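Local coordinates for protein putative metal-dependent hydrolase (Parabacteroides distasonis ATCC 8503, PDB 3KL7) that binds two zinc ions in a metallo-beta-lactamase-like fold and is probably a metal-dependent hydrolase, its substrate unknown, at residues A[42-47]-A[150-155]; A[65-70]-A[119-124]. All blocks are in the same frame, centred on the assembly; numbering follows the deposited sequence.

Contact 1 of 2, residues A[42-47]-A[150-155]; sequences LTYDNH and LTFDGL
Tyr-44 and Phe-152 meet where two beta hairpins from facing sheets lean together. The CB of Phe-152 sits over the middle of the tyrosine ring, 3.8 Å from the centroid, a CH-pi contact 10° off the ring normal. The rings are set obliquely, their planes at 51°, with Tyr-44 CD2 3.6 Å from Phe-152 CD2. Deeper in, one methyl of Leu-42, CD2, touches both Phe-152 CZ (3.7 Å) and Leu-150 CD1 (3.9 Å). With CG of Tyr-44 anti to the backbone N (chi1 174°), the phenol extends past Phe-152 until its OH lies 3.3 Å from CB of Asp-153. On the opposite face of the tyrosine ring, offset toward its rim, lies CB of Asp-45. The carboxylate of Asp-153 turns to other partners, its OD2 hydrogen-bonding Thr-24 and Ser-26. Matching type I' turns, Tyr-44 to His-47 and Phe-152 to Leu-155, follow the two strands, each closed by a pair of backbone hydrogen bonds, and Leu-30 and Ile-49, from the strands flanking 39-44, also pack on Phe-152. Because the junction is mostly carbon against carbon, the two sheets of the alpha-beta-beta-alpha sandwich are held here by hydrophobic packing and aromatic contact rather than by polar bonds.

Contact 2 of 2, residues A[65-70]-A[119-124]; sequences KADIIL and ISYMKI
Ile-68 drives its CD1 methyl into a group of three side chains from segment 119-124, and most of the close approaches converge on that one atom. The CE methyl of the selenomethionine at Met-122 comes to 3.4 Å of Ile-68 CD1, tighter than usual van der Waals contact for two carbons, the two side chains reaching toward each other tip to tip. Ile-119 adds its CG2 at 3.8 Å from the same Ile-68 CD1, and the phenol of Tyr-121 approaches obliquely, its OH 3.1 Å from that methyl. Met-122 runs extended through its first two torsions and then bends at chi3 (74°), which brings CE up against both branches of Ile-68 and within reach of the end of Leu-70. Here the packing relaxes: Leu-70 CD2 stands 4.2 Å from Met-122 CE.

The other end of the contact is more open to solvent. Tyr-121 and Asp-67 are both partly exposed, and they meet lightly, Asp-67 CB lying 3.6 Å from Tyr-121 OH. CG2 of Ile-119 covers one face of the tyrosine ring near its rim, while the ring also stacks with that of His-47. The carboxylate of Asp-67 is committed to a salt bridge with Lys-89 through OD1 and a hydrogen bond from the backbone N of Ser-48 to OD2. A type I turn from Ile-119 to Met-122 leads segment 119-124 into strand 123-128. Just ahead of strand 68-71, Lys-65 NZ hydrogen-bonds Ala-86 O of helix 81-87. The strand itself runs between strands 47-51 and 93-96, parallel to both, with Ile-95 packing against Ile-68 and Leu-70; Ile-49 touches Ile-68 and Met-122, and Tyr-148 of strand 146-152 meets Leu-70 from the facing sheet.

Contacts 1 and 2 illustrate how the two sheets of an alpha-beta-beta-alpha sandwich are joined by successive patches: their centres lie 8 Å apart. Along the chain the segments come in the order 42-47, 65-70, 119-124, 150-155, so contact 2 falls within the span bracketed by contact 1. The first two segments belong to one mixed sheet and the last two to the other, where strands 123-128 and 146-152 are neighbours, probably joined by a hydrogen bond from Thr-151 N to Lys-123 O. Phe-152 CE2 packs on Met-122 SE at 3.6 Å, making the two interiors continuous. The chain after strand 68-71 supplies the zinc ligands His-73, His-75, Asp-77 and His-78.

Contact 1 of 2, residues A[42-47]-A[150-155]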
loop_
_atom_site.group_PDB
_atom_site.type_symbol
_atom_site.label_atom_id
_atom_site.label_comp_id
_atom_site.label_asym_id
_atom_site.label_seq_id
_atom_site.Cartn_x
_atom_site.Cartn_y
_atom_site.Cartn_z
ATOM N N LEU A 42 0.433 -0.752 -9.964
ATOM C CA LEU A 42 -0.458 0.348 -10.349
ATOM C C LEU A 42 -0.071 0.829 -11.715
ATOM O O LEU A 42 1.085 1.079 -11.972
ATOM C CB LEU A 42 -0.339 1.506 -9.350
ATOM C CG LEU A 42 -1.163 1.433 -8.065
ATOM C CD1 LEU A 42 -0.695 0.332 -7.197
ATOM C CD2 LEU A 42 -1.079 2.771 -7.334
ATOM N N THR A 43 -1.029 0.948 -12.602
ATOM C CA THR A 43 -0.758 1.466 -13.940
ATOM C C THR A 43 -1.551 2.743 -14.145
ATOM O O THR A 43 -2.779 2.734 -14.033
ATOM C CB THR A 43 -1.171 0.455 -15.040
ATOM O OG1 THR A 43 -0.587 -0.824 -14.762
ATOM C CG2 THR A 43 -0.727 0.938 -16.384
ATOM N N TYR A 44 -0.850 3.842 -14.453
ATOM C CA TYR A 44 -1.495 5.132 -14.703
ATOM C C TYR A 44 -0.800 5.887 -15.805
ATOM O O TYR A 44 0.409 6.106 -15.745
ATOM C CB TYR A 44 -1.482 5.973 -13.434
ATOM C CG TYR A 44 -1.995 7.382 -13.631
ATOM C CD1 TYR A 44 -3.352 7.643 -13.730
ATOM C CD2 TYR A 44 -1.121 8.445 -13.715
ATOM C CE1 TYR A 44 -3.816 8.928 -13.909
ATOM C CE2 TYR A 44 -1.570 9.723 -13.894
ATOM C CZ TYR A 44 -2.914 9.969 -13.987
ATOM O OH TYR A 44 -3.349 11.275 -14.176
ATOM N N ASP A 45 -1.563 6.293 -16.826
ATOM C CA ASP A 45 -1.017 7.130 -17.900
ATOM C C ASP A 45 0.283 6.492 -18.525
ATOM O O ASP A 45 1.286 7.178 -18.744
ATOM C CB ASP A 45 -0.702 8.532 -17.327
ATOM C CG ASP A 45 -0.667 9.632 -18.403
ATOM O OD1 ASP A 45 -1.516 9.601 -19.336
ATOM O OD2 ASP A 45 0.202 10.535 -18.289
ATOM N N ASN A 46 0.234 5.184 -18.790
ATOM C CA ASN A 46 1.381 4.433 -19.377
ATOM C C ASN A 46 2.637 4.380 -18.502
ATOM O O ASN A 46 3.738 4.123 -18.996
ATOM C CB ASN A 46 1.723 4.966 -20.765
ATOM C CG ASN A 46 0.649 4.636 -21.791
ATOM O OD1 ASN A 46 -0.041 3.616 -21.682
ATOM N ND2 ASN A 46 0.499 5.491 -22.785
ATOM N N HIS A 47 2.465 4.622 -17.212
ATOM C CA HIS A 47 3.529 4.447 -16.244
ATOM C C HIS A 47 3.180 3.252 -15.386
ATOM O O HIS A 47 2.003 3.044 -15.055
ATOM C CB HIS A 47 3.666 5.692 -15.352
ATOM C CG HIS A 47 3.975 6.940 -16.108
ATOM N ND1 HIS A 47 5.202 7.170 -16.697
ATOM C CD2 HIS A 47 3.214 8.027 -16.382
ATOM C CE1 HIS A 47 5.181 8.343 -17.302
ATOM N NE2 HIS A 47 3.985 8.879 -17.130
ATOM N N LEU A 150 -0.870 8.159 -2.545
ATOM C CA LEU A 150 -0.487 8.407 -3.905
ATOM C C LEU A 150 -1.595 9.133 -4.563
ATOM O O LEU A 150 -2.738 8.666 -4.545
ATOM C CB LEU A 150 -0.253 7.082 -4.623
ATOM C CG LEU A 150 0.725 6.179 -3.907
ATOM C CD1 LEU A 150 0.839 4.842 -4.627
ATOM C CD2 LEU A 150 2.070 6.883 -3.812
ATOM N N THR A 151 -1.293 10.281 -5.145
ATOM C CA THR A 151 -2.313 11.090 -5.781
ATOM C C THR A 151 -2.079 11.144 -7.298
ATOM O O THR A 151 -1.024 11.538 -7.746
ATOM C CB THR A 151 -2.342 12.526 -5.190
ATOM O OG1 THR A 151 -2.493 12.456 -3.748
ATOM C CG2 THR A 151 -3.504 13.343 -5.805
ATOM N N PHE A 152 -3.080 10.692 -8.066
ATOM C CA PHE A 152 -3.062 10.768 -9.518
ATOM C C PHE A 152 -4.224 11.684 -9.957
ATOM O O PHE A 152 -5.378 11.314 -9.819
ATOM C CB PHE A 152 -3.289 9.385 -10.134
ATOM C CG PHE A 152 -2.428 8.289 -9.552
ATOM C CD1 PHE A 152 -2.834 7.592 -8.414
ATOM C CD2 PHE A 152 -1.235 7.936 -10.154
ATOM C CE1 PHE A 152 -2.044 6.561 -7.890
ATOM C CE2 PHE A 152 -0.431 6.914 -9.625
ATOM C CZ PHE A 152 -0.840 6.224 -8.505
ATOM N N ASP A 153 -3.912 12.879 -10.450
ATOM C CA ASP A 153 -4.937 13.767 -11.010
ATOM C C ASP A 153 -6.179 13.828 -10.077
ATOM O O ASP A 153 -7.307 13.677 -10.516
ATOM C CB ASP A 153 -5.325 13.251 -12.416
ATOM C CG ASP A 153 -6.252 14.189 -13.165
ATOM O OD1 ASP A 153 -6.238 15.411 -12.902
ATOM O OD2 ASP A 153 -6.990 13.694 -14.048
ATOM N N GLY A 154 -5.940 14.020 -8.780
ATOM C CA GLY A 154 -7.033 14.163 -7.804
ATOM C C GLY A 154 -7.486 12.857 -7.141
ATOM O O GLY A 154 -8.144 12.887 -6.110
ATOM N N LEU A 155 -7.145 11.713 -7.736
ATOM C CA LEU A 155 -7.530 10.421 -7.171
ATOM C C LEU A 155 -6.499 10.024 -6.139
ATOM O O LEU A 155 -5.341 9.835 -6.477
ATOM C CB LEU A 155 -7.600 9.360 -8.272
ATOM C CG LEU A 155 -8.136 8.002 -7.863
ATOM C CD1 LEU A 155 -9.608 8.076 -7.698
ATOM C CD2 LEU A 155 -7.782 6.978 -8.912
#

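Contact 2 of 2, residues A[65-70]-A[119-124]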
loop_
_atom_site.group_PDB
_atom_site.type_symbol
_atom_site.label_atom_id
_atom_site.label_comp_id
_atom_site.label_asym_id
_atom_site.label_seq_id
_atom_site.Cartn_x
_atom_site.Cartn_y
_atom_site.Cartn_z
ATOM N N LYS A 65 8.448 -3.091 -17.164
ATOM C CA LYS A 65 9.453 -2.590 -16.252
ATOM C C LYS A 65 8.929 -1.394 -15.463
ATOM O O LYS A 65 8.303 -0.484 -16.025
ATOM C CB LYS A 65 10.738 -2.242 -16.997
ATOM C CG LYS A 65 11.379 -3.441 -17.757
ATOM C CD LYS A 65 11.625 -4.673 -16.839
ATOM C CE LYS A 65 12.360 -5.777 -17.589
ATOM N NZ LYS A 65 12.446 -7.053 -16.820
ATOM N N ALA A 66 9.178 -1.418 -14.149
ATOM C CA ALA A 66 8.736 -0.367 -13.244
ATOM C C ALA A 66 9.339 0.993 -13.589
ATOM O O ALA A 66 10.546 1.126 -13.759
ATOM C CB ALA A 66 9.098 -0.734 -11.809
ATOM N N ASP A 67 8.493 1.994 -13.695
ATOM C CA ASP A 67 8.955 3.370 -13.676
ATOM C C ASP A 67 9.231 3.764 -12.225
ATOM O O ASP A 67 10.120 4.578 -11.943
ATOM C CB ASP A 67 7.906 4.295 -14.273
ATOM C CG ASP A 67 7.759 4.116 -15.777
ATOM O OD1 ASP A 67 8.656 4.559 -16.510
ATOM O OD2 ASP A 67 6.739 3.534 -16.221
ATOM N N ILE A 68 8.475 3.170 -11.311
ATOM C CA ILE A 68 8.587 3.476 -9.906
ATOM C C ILE A 68 8.393 2.241 -9.067
ATOM O O ILE A 68 7.488 1.451 -9.337
ATOM C CB ILE A 68 7.519 4.518 -9.475
ATOM C CG1 ILE A 68 7.700 5.813 -10.285
ATOM C CG2 ILE A 68 7.618 4.809 -7.947
ATOM C CD1 ILE A 68 6.620 6.832 -10.032
ATOM N N ILE A 69 9.247 2.074 -8.036
ATOM C CA ILE A 69 9.068 1.017 -7.033
ATOM C C ILE A 69 8.948 1.648 -5.661
ATOM O O ILE A 69 9.833 2.380 -5.215
ATOM C CB ILE A 69 10.247 -0.021 -7.046
ATOM C CG1 ILE A 69 10.381 -0.655 -8.460
ATOM C CG2 ILE A 69 10.033 -1.135 -5.914
ATOM C CD1 ILE A 69 11.622 -1.480 -8.661
ATOM N N LEU A 70 7.832 1.380 -5.008
ATOM C CA LEU A 70 7.549 1.888 -3.671
ATOM C C LEU A 70 7.774 0.773 -2.642
ATOM O O LEU A 70 7.155 -0.281 -2.741
ATOM C CB LEU A 70 6.077 2.289 -3.576
ATOM C CG LEU A 70 5.684 3.729 -3.586
ATOM C CD1 LEU A 70 6.475 4.517 -2.522
ATOM C CD2 LEU A 70 5.897 4.300 -4.964
ATOM N N ILE A 119 7.679 13.573 -8.932
ATOM C CA ILE A 119 7.094 12.809 -10.055
ATOM C C ILE A 119 5.863 13.566 -10.509
ATOM O O ILE A 119 4.901 13.693 -9.757
ATOM C CB ILE A 119 6.652 11.383 -9.646
ATOM C CG1 ILE A 119 7.721 10.691 -8.817
ATOM C CG2 ILE A 119 6.341 10.544 -10.904
ATOM C CD1 ILE A 119 9.067 10.773 -9.431
ATOM N N SER A 120 5.881 14.051 -11.743
ATOM C CA SER A 120 4.864 14.989 -12.197
ATOM C C SER A 120 3.471 14.381 -12.278
ATOM O O SER A 120 2.490 15.107 -12.258
ATOM C CB SER A 120 5.241 15.569 -13.549
ATOM O OG SER A 120 5.183 14.574 -14.552
ATOM N N TYR A 121 3.390 13.049 -12.368
ATOM C CA TYR A 121 2.106 12.357 -12.538
ATOM C C TYR A 121 1.625 11.655 -11.265
ATOM O O TYR A 121 0.567 11.023 -11.267
ATOM C CB TYR A 121 2.189 11.339 -13.695
ATOM C CG TYR A 121 3.250 10.278 -13.530
ATOM C CD1 TYR A 121 3.009 9.137 -12.762
ATOM C CD2 TYR A 121 4.490 10.396 -14.166
ATOM C CE1 TYR A 121 4.003 8.130 -12.605
ATOM C CE2 TYR A 121 5.492 9.398 -14.019
ATOM C CZ TYR A 121 5.234 8.273 -13.237
ATOM O OH TYR A 121 6.207 7.289 -13.082
HETATM N N MSE A 122 2.390 11.761 -10.182
HETATM C CA MSE A 122 2.035 11.057 -8.951
HETATM C C MSE A 122 2.676 11.680 -7.741
HETATM O O MSE A 122 3.892 11.542 -7.533
HETATM C CB MSE A 122 2.450 9.589 -9.028
HETATM C CG MSE A 122 2.059 8.800 -7.779
HETATM SE SE MSE A 122 2.630 7.003 -7.804
HETATM C CE MSE A 122 4.491 7.298 -7.487
ATOM N N LYS A 123 1.857 12.363 -6.926
ATOM C CA LYS A 123 2.326 12.952 -5.686
ATOM C C LYS A 123 2.365 11.866 -4.661
ATOM O O LYS A 123 1.477 11.020 -4.624
ATOM C CB LYS A 123 1.386 14.089 -5.229
ATOM C CG LYS A 123 1.727 14.670 -3.858
ATOM C CD LYS A 123 0.897 15.919 -3.539
ATOM C CE LYS A 123 -0.546 15.553 -3.176
ATOM N NZ LYS A 123 -1.300 16.703 -2.618
ATOM N N ILE A 124 3.410 11.864 -3.834
ATOM C CA ILE A 124 3.536 10.879 -2.755
ATOM C C ILE A 124 3.587 11.577 -1.418
ATOM O O ILE A 124 4.315 12.544 -1.244
ATOM C CB ILE A 124 4.848 10.026 -2.867
ATOM C CG1 ILE A 124 5.058 9.493 -4.278
ATOM C CG2 ILE A 124 4.806 8.882 -1.907
ATOM C CD1 ILE A 124 6.421 8.768 -4.460
#